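Long-range contacts in glutathione S-transferase (Ceriporiopsis subvermispora, PDB 6J3E), which probably conjugates glutathione to electrophilic substrates, as a serine-type glutathione S-transferase of a white-rot fungus: residues T30-I36 / Y97-V103; V43-D47 / R142-F147; A128-P133 / L160-A164. All blocks are in the same frame, centred on the assembly; numbering follows the deposited sequence.

Interaction 1: T30-I36 / Y97-V103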
loop_
_atom_site.group_PDB
_atom_site.type_symbol
_atom_site.label_atom_id
_atom_site.label_comp_id
_atom_site.label_asym_id
_atom_site.label_seq_id
_atom_site.Cartn_x
_atom_site.Cartn_y
_atom_site.Cartn_z
ATOM N N THR A 30 21.069 -0.688 2.228
ATOM C CA THR A 30 21.018 0.662 2.785
ATOM C C THR A 30 22.378 1.089 3.350
ATOM O O THR A 30 22.828 2.220 3.104
ATOM C CB THR A 30 19.911 0.751 3.845
ATOM O OG1 THR A 30 18.675 0.289 3.279
ATOM C CG2 THR A 30 19.705 2.192 4.296
ATOM N N LEU A 31 23.066 0.193 4.074
ATOM C CA LEU A 31 24.387 0.538 4.604
ATOM C C LEU A 31 25.423 0.702 3.490
ATOM O O LEU A 31 26.319 1.544 3.603
ATOM C CB LEU A 31 24.838 -0.520 5.611
ATOM C CG LEU A 31 24.076 -0.601 6.938
ATOM C CD1 LEU A 31 24.339 -1.939 7.584
ATOM C CD2 LEU A 31 24.484 0.511 7.884
ATOM N N ASN A 32 25.307 -0.076 2.406
ATOM C CA ASN A 32 26.214 0.073 1.266
ATOM C C ASN A 32 25.955 1.378 0.516
ATOM O O ASN A 32 26.897 2.071 0.119
ATOM C CB ASN A 32 26.076 -1.127 0.323
ATOM C CG ASN A 32 26.629 -2.419 0.924
ATOM O OD1 ASN A 32 27.236 -2.411 2.002
ATOM N ND2 ASN A 32 26.441 -3.532 0.219
ATOM N N PHE A 33 24.685 1.733 0.311
ATOM C CA PHE A 33 24.365 2.939 -0.444
ATOM C C PHE A 33 24.644 4.193 0.364
ATOM O O PHE A 33 25.048 5.219 -0.194
ATOM C CB PHE A 33 22.904 2.911 -0.884
ATOM C CG PHE A 33 22.411 4.213 -1.465
ATOM C CD1 PHE A 33 22.616 4.513 -2.809
ATOM C CD2 PHE A 33 21.734 5.122 -0.671
ATOM C CE1 PHE A 33 22.159 5.699 -3.354
ATOM C CE2 PHE A 33 21.278 6.310 -1.192
ATOM C CZ PHE A 33 21.487 6.603 -2.547
ATOM N N LYS A 34 24.403 4.146 1.677
ATOM C CA LYS A 34 24.757 5.283 2.522
ATOM C C LYS A 34 26.258 5.383 2.746
ATOM O O LYS A 34 26.748 6.464 3.098
ATOM C CB LYS A 34 24.041 5.204 3.870
ATOM C CG LYS A 34 22.592 5.661 3.830
ATOM C CD LYS A 34 21.982 5.601 5.218
ATOM C CE LYS A 34 20.655 6.342 5.264
ATOM N NZ LYS A 34 20.815 7.828 5.114
ATOM N N GLY A 35 26.988 4.292 2.539
ATOM C CA GLY A 35 28.424 4.304 2.681
ATOM C C GLY A 35 28.922 4.174 4.099
ATOM O O GLY A 35 30.045 4.602 4.383
ATOM N N ILE A 36 28.130 3.591 5.000
ATOM C CA ILE A 36 28.502 3.453 6.408
ATOM C C ILE A 36 29.252 2.139 6.599
ATOM O O ILE A 36 28.796 1.083 6.135
ATOM C CB ILE A 36 27.267 3.539 7.319
ATOM C CG1 ILE A 36 26.473 4.805 6.990
ATOM C CG2 ILE A 36 27.680 3.552 8.785
ATOM C CD1 ILE A 36 25.127 4.902 7.670
ATOM N N TYR A 97 23.169 9.769 10.638
ATOM C CA TYR A 97 24.264 10.073 9.715
ATOM C C TYR A 97 23.736 10.988 8.625
ATOM O O TYR A 97 23.702 10.615 7.449
ATOM C CB TYR A 97 24.867 8.798 9.136
ATOM C CG TYR A 97 25.403 7.936 10.240
ATOM C CD1 TYR A 97 24.617 6.970 10.848
ATOM C CD2 TYR A 97 26.680 8.136 10.729
ATOM C CE1 TYR A 97 25.111 6.207 11.883
ATOM C CE2 TYR A 97 27.177 7.372 11.764
ATOM C CZ TYR A 97 26.391 6.420 12.345
ATOM O OH TYR A 97 26.919 5.688 13.386
ATOM N N PRO A 98 23.348 12.212 8.989
ATOM C CA PRO A 98 22.598 13.066 8.054
ATOM C C PRO A 98 23.394 13.495 6.850
ATOM O O PRO A 98 22.793 13.944 5.866
ATOM C CB PRO A 98 22.224 14.274 8.918
ATOM C CG PRO A 98 23.352 14.357 9.894
ATOM C CD PRO A 98 23.679 12.921 10.235
ATOM N N ASP A 99 24.718 13.376 6.884
ATOM C CA ASP A 99 25.537 13.756 5.742
ATOM C C ASP A 99 25.681 12.639 4.711
ATOM O O ASP A 99 26.391 12.830 3.715
ATOM C CB ASP A 99 26.923 14.222 6.214
ATOM C CG ASP A 99 26.862 15.526 7.014
ATOM O OD1 ASP A 99 26.074 16.421 6.658
ATOM O OD2 ASP A 99 27.608 15.648 8.007
ATOM N N THR A 100 25.018 11.478 4.919
ATOM C CA THR A 100 24.964 10.414 3.923
ATOM C C THR A 100 23.711 10.559 3.065
ATOM O O THR A 100 22.766 11.262 3.448
ATOM C CB THR A 100 24.972 9.037 4.602
ATOM O OG1 THR A 100 23.946 8.977 5.604
ATOM C CG2 THR A 100 26.321 8.740 5.221
ATOM N N PRO A 101 23.662 9.904 1.902
ATOM C CA PRO A 101 22.471 10.028 1.034
ATOM C C PRO A 101 21.197 9.603 1.756
ATOM O O PRO A 101 21.089 8.482 2.250
ATOM C CB PRO A 101 22.792 9.096 -0.142
ATOM C CG PRO A 101 24.278 8.977 -0.152
ATOM C CD PRO A 101 24.706 9.063 1.285
ATOM N N VAL A 102 20.228 10.520 1.817
ATOM C CA VAL A 102 18.946 10.250 2.461
ATOM C C VAL A 102 18.171 9.199 1.678
ATOM O O VAL A 102 18.116 9.241 0.439
ATOM C CB VAL A 102 18.140 11.552 2.578
ATOM C CG1 VAL A 102 16.701 11.261 2.957
ATOM C CG2 VAL A 102 18.784 12.483 3.601
ATOM N N VAL A 103 17.566 8.238 2.390
ATOM C CA VAL A 103 16.717 7.248 1.736
ATOM C C VAL A 103 15.234 7.429 2.041
ATOM O O VAL A 103 14.402 6.959 1.253
ATOM C CB VAL A 103 17.152 5.802 2.054
ATOM C CG1 VAL A 103 18.577 5.552 1.579
ATOM C CG2 VAL A 103 16.978 5.471 3.517
#

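Interaction 2: V43-D47 / R142-F147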
loop_
_atom_site.group_PDB
_atom_site.type_symbol
_atom_site.label_atom_id
_atom_site.label_comp_id
_atom_site.label_asym_id
_atom_site.label_seq_id
_atom_site.Cartn_x
_atom_site.Cartn_y
_atom_site.Cartn_z
ATOM N N VAL A 43 24.130 -15.022 12.372
ATOM C CA VAL A 43 23.304 -15.604 13.424
ATOM C C VAL A 43 22.345 -16.619 12.820
ATOM O O VAL A 43 21.613 -16.311 11.873
ATOM C CB VAL A 43 22.533 -14.517 14.198
ATOM C CG1 VAL A 43 21.566 -15.158 15.194
ATOM C CG2 VAL A 43 23.522 -13.581 14.906
ATOM N N GLU A 44 22.345 -17.830 13.369
ATOM C CA GLU A 44 21.426 -18.852 12.895
ATOM C C GLU A 44 20.014 -18.530 13.362
ATOM O O GLU A 44 19.808 -17.912 14.413
ATOM C CB GLU A 44 21.847 -20.236 13.392
ATOM C CG GLU A 44 23.196 -20.721 12.873
ATOM C CD GLU A 44 23.210 -21.008 11.375
ATOM O OE1 GLU A 44 22.125 -21.193 10.780
ATOM O OE2 GLU A 44 24.316 -21.043 10.788
ATOM N N TYR A 45 19.040 -18.957 12.558
ATOM C CA TYR A 45 17.626 -18.739 12.862
ATOM C C TYR A 45 17.257 -19.047 14.305
ATOM O O TYR A 45 16.623 -18.194 14.948
ATOM C CB TYR A 45 16.760 -19.564 11.896
ATOM C CG TYR A 45 16.078 -18.728 10.841
ATOM C CD1 TYR A 45 15.015 -17.889 11.176
ATOM C CD2 TYR A 45 16.503 -18.759 9.517
ATOM C CE1 TYR A 45 14.384 -17.113 10.215
ATOM C CE2 TYR A 45 15.881 -17.975 8.544
ATOM C CZ TYR A 45 14.818 -17.162 8.898
ATOM O OH TYR A 45 14.192 -16.380 7.946
ATOM N N PRO A 46 17.617 -20.199 14.880
ATOM C CA PRO A 46 17.134 -20.505 16.235
ATOM C C PRO A 46 17.802 -19.675 17.339
ATOM O O PRO A 46 17.277 -19.638 18.461
ATOM C CB PRO A 46 17.433 -22.003 16.382
ATOM C CG PRO A 46 18.566 -22.256 15.435
ATOM C CD PRO A 46 18.426 -21.297 14.309
ATOM N N ASP A 47 18.919 -19.005 17.053
ATOM C CA ASP A 47 19.589 -18.150 18.018
ATOM C C ASP A 47 19.137 -16.706 17.938
ATOM O O ASP A 47 19.608 -15.886 18.732
ATOM C CB ASP A 47 21.112 -18.180 17.828
ATOM C CG ASP A 47 21.662 -19.584 17.655
ATOM O OD1 ASP A 47 21.122 -20.527 18.270
ATOM O OD2 ASP A 47 22.639 -19.736 16.887
ATOM N N ARG A 142 21.320 -26.250 11.441
ATOM C CA ARG A 142 20.626 -25.778 12.643
ATOM C C ARG A 142 19.458 -24.853 12.287
ATOM O O ARG A 142 18.364 -24.970 12.858
ATOM C CB ARG A 142 21.610 -25.075 13.586
ATOM C CG ARG A 142 22.763 -25.933 14.126
ATOM C CD ARG A 142 23.375 -25.308 15.391
ATOM N NE ARG A 142 22.328 -24.992 16.365
ATOM C CZ ARG A 142 22.085 -23.783 16.853
ATOM N NH1 ARG A 142 22.842 -22.745 16.501
ATOM N NH2 ARG A 142 21.087 -23.621 17.710
ATOM N N SER A 143 19.678 -23.921 11.343
ATOM C CA SER A 143 18.593 -23.066 10.856
ATOM C C SER A 143 17.546 -23.864 10.092
ATOM O O SER A 143 16.358 -23.523 10.145
ATOM C CB SER A 143 19.136 -21.956 9.951
ATOM O OG SER A 143 19.724 -20.885 10.684
ATOM N N GLU A 144 17.964 -24.913 9.373
ATOM C CA GLU A 144 17.014 -25.706 8.593
ATOM C C GLU A 144 16.034 -26.439 9.499
ATOM O O GLU A 144 14.830 -26.464 9.227
ATOM C CB GLU A 144 17.755 -26.695 7.693
ATOM C CG GLU A 144 16.882 -27.363 6.635
ATOM C CD GLU A 144 16.015 -28.493 7.183
ATOM O OE1 GLU A 144 14.970 -28.791 6.547
ATOM O OE2 GLU A 144 16.379 -29.086 8.238
ATOM N N GLU A 145 16.531 -27.066 10.570
ATOM C CA GLU A 145 15.626 -27.707 11.522
ATOM C C GLU A 145 14.600 -26.706 12.042
ATOM O O GLU A 145 13.388 -26.970 12.039
ATOM C CB GLU A 145 16.434 -28.324 12.676
ATOM C CG GLU A 145 15.613 -29.141 13.700
ATOM C CD GLU A 145 14.871 -28.279 14.737
ATOM O OE1 GLU A 145 13.729 -28.644 15.096
ATOM O OE2 GLU A 145 15.415 -27.245 15.199
ATOM N N PHE A 146 15.074 -25.522 12.450
ATOM C CA PHE A 146 14.192 -24.493 12.986
ATOM C C PHE A 146 13.240 -23.955 11.917
ATOM O O PHE A 146 12.039 -23.783 12.163
ATOM C CB PHE A 146 15.042 -23.364 13.569
ATOM C CG PHE A 146 14.239 -22.252 14.186
ATOM C CD1 PHE A 146 13.713 -21.236 13.402
ATOM C CD2 PHE A 146 14.032 -22.210 15.566
ATOM C CE1 PHE A 146 12.984 -20.203 13.974
ATOM C CE2 PHE A 146 13.300 -21.182 16.146
ATOM C CZ PHE A 146 12.785 -20.165 15.347
ATOM N N PHE A 147 13.766 -23.640 10.737
ATOM C CA PHE A 147 12.946 -23.007 9.706
ATOM C C PHE A 147 11.865 -23.956 9.204
ATOM O O PHE A 147 10.684 -23.589 9.110
ATOM C CB PHE A 147 13.837 -22.552 8.553
ATOM C CG PHE A 147 13.154 -21.654 7.580
ATOM C CD1 PHE A 147 13.193 -20.288 7.747
ATOM C CD2 PHE A 147 12.473 -22.179 6.477
ATOM C CE1 PHE A 147 12.551 -19.444 6.842
ATOM C CE2 PHE A 147 11.842 -21.341 5.574
ATOM C CZ PHE A 147 11.886 -19.968 5.762
#

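Interaction 3: A128-P133 / L160-A164. With EDO (1,2-ethanediol), chain F.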
loop_
_atom_site.group_PDB
_atom_site.type_symbol
_atom_site.label_atom_id
_atom_site.label_comp_id
_atom_site.label_asym_id
_atom_site.label_seq_id
_atom_site.Cartn_x
_atom_site.Cartn_y
_atom_site.Cartn_z
ATOM N N ALA A 128 5.953 -16.273 -0.955
ATOM C CA ALA A 128 6.183 -17.253 0.109
ATOM C C ALA A 128 6.069 -18.709 -0.341
ATOM O O ALA A 128 6.986 -19.492 -0.032
ATOM C CB ALA A 128 5.230 -16.947 1.275
ATOM N N PRO A 129 5.028 -19.138 -1.070
ATOM C CA PRO A 129 4.925 -20.577 -1.373
ATOM C C PRO A 129 6.070 -21.115 -2.212
ATOM O O PRO A 129 6.390 -22.307 -2.098
ATOM C CB PRO A 129 3.575 -20.699 -2.099
ATOM C CG PRO A 129 3.187 -19.378 -2.454
ATOM C CD PRO A 129 3.823 -18.419 -1.506
ATOM N N ILE A 130 6.717 -20.278 -3.016
ATOM C CA ILE A 130 7.869 -20.716 -3.796
ATOM C C ILE A 130 9.168 -20.449 -3.063
ATOM O O ILE A 130 10.084 -21.278 -3.086
ATOM C CB ILE A 130 7.856 -20.031 -5.173
ATOM C CG1 ILE A 130 6.807 -20.698 -6.076
ATOM C CG2 ILE A 130 9.266 -20.033 -5.795
ATOM C CD1 ILE A 130 6.375 -19.859 -7.241
ATOM N N MET A 131 9.256 -19.311 -2.382
ATOM C CA MET A 131 10.547 -18.857 -1.895
ATOM C C MET A 131 10.913 -19.419 -0.521
ATOM O O MET A 131 12.087 -19.696 -0.272
ATOM C CB MET A 131 10.575 -17.326 -1.869
ATOM C CG MET A 131 10.636 -16.678 -3.251
ATOM S SD MET A 131 12.003 -17.317 -4.258
ATOM C CE MET A 131 13.419 -17.020 -3.166
ATOM N N LEU A 132 9.954 -19.606 0.379
ATOM C CA LEU A 132 10.302 -20.155 1.689
ATOM C C LEU A 132 10.848 -21.574 1.595
ATOM O O LEU A 132 11.868 -21.860 2.249
ATOM C CB LEU A 132 9.100 -20.078 2.635
ATOM C CG LEU A 132 8.547 -18.689 2.952
ATOM C CD1 LEU A 132 7.674 -18.704 4.198
ATOM C CD2 LEU A 132 9.653 -17.676 3.083
ATOM N N PRO A 133 10.255 -22.500 0.829
ATOM C CA PRO A 133 10.915 -23.801 0.659
ATOM C C PRO A 133 12.282 -23.673 0.022
ATOM O O PRO A 133 13.234 -24.336 0.446
ATOM C CB PRO A 133 9.942 -24.573 -0.239
ATOM C CG PRO A 133 8.635 -23.897 -0.045
ATOM C CD PRO A 133 8.953 -22.460 0.145
ATOM N N LEU A 160 7.139 -28.686 3.157
ATOM C CA LEU A 160 7.617 -27.645 2.265
ATOM C C LEU A 160 7.555 -28.086 0.810
ATOM O O LEU A 160 7.204 -27.291 -0.075
ATOM C CB LEU A 160 9.040 -27.246 2.644
ATOM C CG LEU A 160 9.179 -26.426 3.921
ATOM C CD1 LEU A 160 10.597 -25.958 4.049
ATOM C CD2 LEU A 160 8.243 -25.231 3.902
ATOM N N GLU A 161 7.866 -29.356 0.542
ATOM C CA GLU A 161 7.997 -29.825 -0.836
ATOM C C GLU A 161 6.659 -29.903 -1.560
ATOM O O GLU A 161 6.645 -29.968 -2.795
ATOM C CB GLU A 161 8.704 -31.180 -0.852
ATOM C CG GLU A 161 10.191 -31.121 -0.438
ATOM C CD GLU A 161 10.430 -30.869 1.064
ATOM O OE1 GLU A 161 11.505 -30.325 1.410
ATOM O OE2 GLU A 161 9.556 -31.217 1.897
ATOM N N ASP A 162 5.543 -29.870 -0.831
ATOM C CA ASP A 162 4.201 -29.864 -1.407
ATOM C C ASP A 162 3.590 -28.459 -1.530
ATOM O O ASP A 162 2.448 -28.329 -1.979
ATOM C CB ASP A 162 3.274 -30.762 -0.566
ATOM C CG ASP A 162 3.785 -32.197 -0.439
ATOM O OD1 ASP A 162 4.268 -32.759 -1.442
ATOM O OD2 ASP A 162 3.704 -32.769 0.673
ATOM N N TRP A 163 4.307 -27.411 -1.124
ATOM C CA TRP A 163 3.731 -26.068 -1.145
ATOM C C TRP A 163 3.455 -25.609 -2.576
ATOM O O TRP A 163 2.336 -25.201 -2.908
ATOM C CB TRP A 163 4.669 -25.085 -0.454
ATOM C CG TRP A 163 4.622 -25.111 1.030
ATOM C CD1 TRP A 163 4.182 -26.135 1.832
ATOM C CD2 TRP A 163 5.020 -24.053 1.913
ATOM N NE1 TRP A 163 4.298 -25.779 3.163
ATOM C CE2 TRP A 163 4.806 -24.508 3.239
ATOM C CE3 TRP A 163 5.545 -22.773 1.712
ATOM C CZ2 TRP A 163 5.091 -23.720 4.353
ATOM C CZ3 TRP A 163 5.834 -21.994 2.820
ATOM C CH2 TRP A 163 5.611 -22.470 4.124
ATOM N N ALA A 164 4.478 -25.666 -3.429
ATOM C CA ALA A 164 4.364 -25.303 -4.839
ATOM C C ALA A 164 5.386 -26.116 -5.627
ATOM O O ALA A 164 6.367 -25.579 -6.151
ATOM C CB ALA A 164 4.586 -23.803 -5.028
HETATM C C1 EDO F . 8.375 -25.754 -3.294
HETATM O O1 EDO F . 7.277 -26.638 -3.007
HETATM C C2 EDO F . 9.393 -26.439 -4.215
HETATM O O2 EDO F . 9.962 -27.581 -3.569
#

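Interaction 1: T30-I36 / Y97-V103
Lys34 and Thr100 bring the two backbones to 5.3 Å between CA atoms, where the last turn of helix 22-34 meets the loop that follows helix 86-96. The helix ends there in a Schellman motif: Ile36 N bonds to Leu31 O, and Gly35, with positive phi, is the C-prime residue. Lys34 spans the joint. Its chain runs extended as far as CE and then bends at chi4 (-69°), which brings Lys34 NZ to Pro101 O at 3.0 Å. The ammonium group sits above the carbonyl plane, 47° out of it. A weak bond of 3.4 Å links Lys34 NZ to Thr100 OG1. Asp94 of helix 86-96 holds NZ in a salt bridge and also accepts a bond from Val103 N, so one carboxylate ties the lysine to the loop. The Thr100 hydroxyl donates to Tyr97 O, across the type I beta turn from Tyr97 to Thr100.

Helix 22-34 belongs to the thioredoxin-like N-terminal domain of a glutathione S-transferase, and the loop runs from helix 86-96 to helix 109-136. Apolar contacts lie at both ends of the joint. With chi1 at 170° the Phe33 ring swings away from its own backbone N, and Phe33 CE2 comes to 3.3 Å from Pro101 CB. Val103 CG1 meets the same ring at Phe33 CD2, 3.9 Å away. On the other side of Lys34, Ile36 CD1 touches Tyr97 CD1 at 3.8 Å. The hydroxyl of Tyr97 bonds to Asp76. Thr30 and Val103 both rest on Tyr206 and Ile209 of helix 206-222.

Interaction 2: V43-D47 / R142-F147
Glu44 and Ser143 meet because the Glu44 chain folds at chi2 (-68°), which turns its carboxylate toward the helix, while Ser143 OG lies beside its own backbone N. Ser143 OG donates to Glu44 OE1 and accepts from Tyr45 N at 2.8 Å. One buried hydroxyl thus joins a side chain and a backbone amide of the loop. Asn140 binds the other carboxylate oxygen, Glu44 OE2.

Arg142 grips Asp47 end-on. Arg142 NH1 meets the syn lone pair of Asp47 OD2 at 3.0 Å. Arg142 NH2 reaches Asp47 OD1 at 3.1 Å. The two flat groups are nearly coplanar, 19° apart. Pro46 CG lies over one face of the guanidinium. An asparagine in place of Asp47 would probably lose the salt bridge and leave the Arg142 charge without its mate in this contact.

The contact joins the two domains of the glutathione S-transferase fold: the loop after strand 38-42 of the thioredoxin-like domain rests on helix 141-153 of the helical domain. Aromatic groups fill the rest. Pro46 CA makes a CH-pi contact over the face of Phe146, 4.0 Å from the ring centroid. Phe147 turns its edge to the face of Tyr45, with centroids 5.2 Å apart and planes at 62°. The Phe147 side chain also lies about 3 Å from that of Arg151, a glutathione-binding residue.

Interaction 3: A128-P133 / L160-A164
Trp163 and Pro133 form the middle of this apolar contact. Pro133 CG touches Trp163 CE3 at 3.7 Å, approaching the indole obliquely. Leu132 CB meets the neighbouring ring atom, Trp163 CZ3, at 3.8 Å. Ala128 O lies at the ring edge, near its plane. Leu160 CD2 lies over one face of the ring, toward its rim. Pro133 CB also packs on Leu160 CB at 4.0 Å. At the other end, Ala164 CB reaches Ile130 CG1, 4.0 Å away. No hydrogen bond joins the two segments directly.

Trp163 CG lies anti to its carbonyl carbon (chi1 -79°), which puts the indole against the helix. Trp163 NE1 donates to Val158 O, which probably helps hold the indole's rotation. Trp163 N bonds to Leu160 O. A 1,2-ethanediol, probably from the crystallisation liquor, sits beside Pro133: its O1 donates to Leu160 O and accepts from Ala164 N, at 3.0 Å from that nitrogen.

Pro129 and Pro133 have no N-H, and the helix is kinked there. The contact lies within the all-helical C-terminal domain. Ile130 faces helix 169-189, Met131 faces helix 206-222, and Leu132 touches Arg151 of helix 141-153, so the kinked part packs among all three.

How the interactions relate
From the N terminus, helix 22-34 supplies the first half of interaction 1, and the loop after strand 38-42 supplies the first half of interaction 2. Interaction 1 closes at 97-103, after the remaining strands and helix 86-96. Interaction 2 closes only at 142-147, so the two cross along the chain, though their nearest atoms are about 14 Å apart. Interaction 3 opens at 128-133, after interaction 1 has closed, and closes at 160-164; it crosses interaction 2. These two touch, with Phe147 CE2 3.4 Å from Leu132 O. Interaction 1 ties the loop after helix 86-96 to helix 22-34, interaction 2 joins the two domains, and interaction 3 stays within the helical domain.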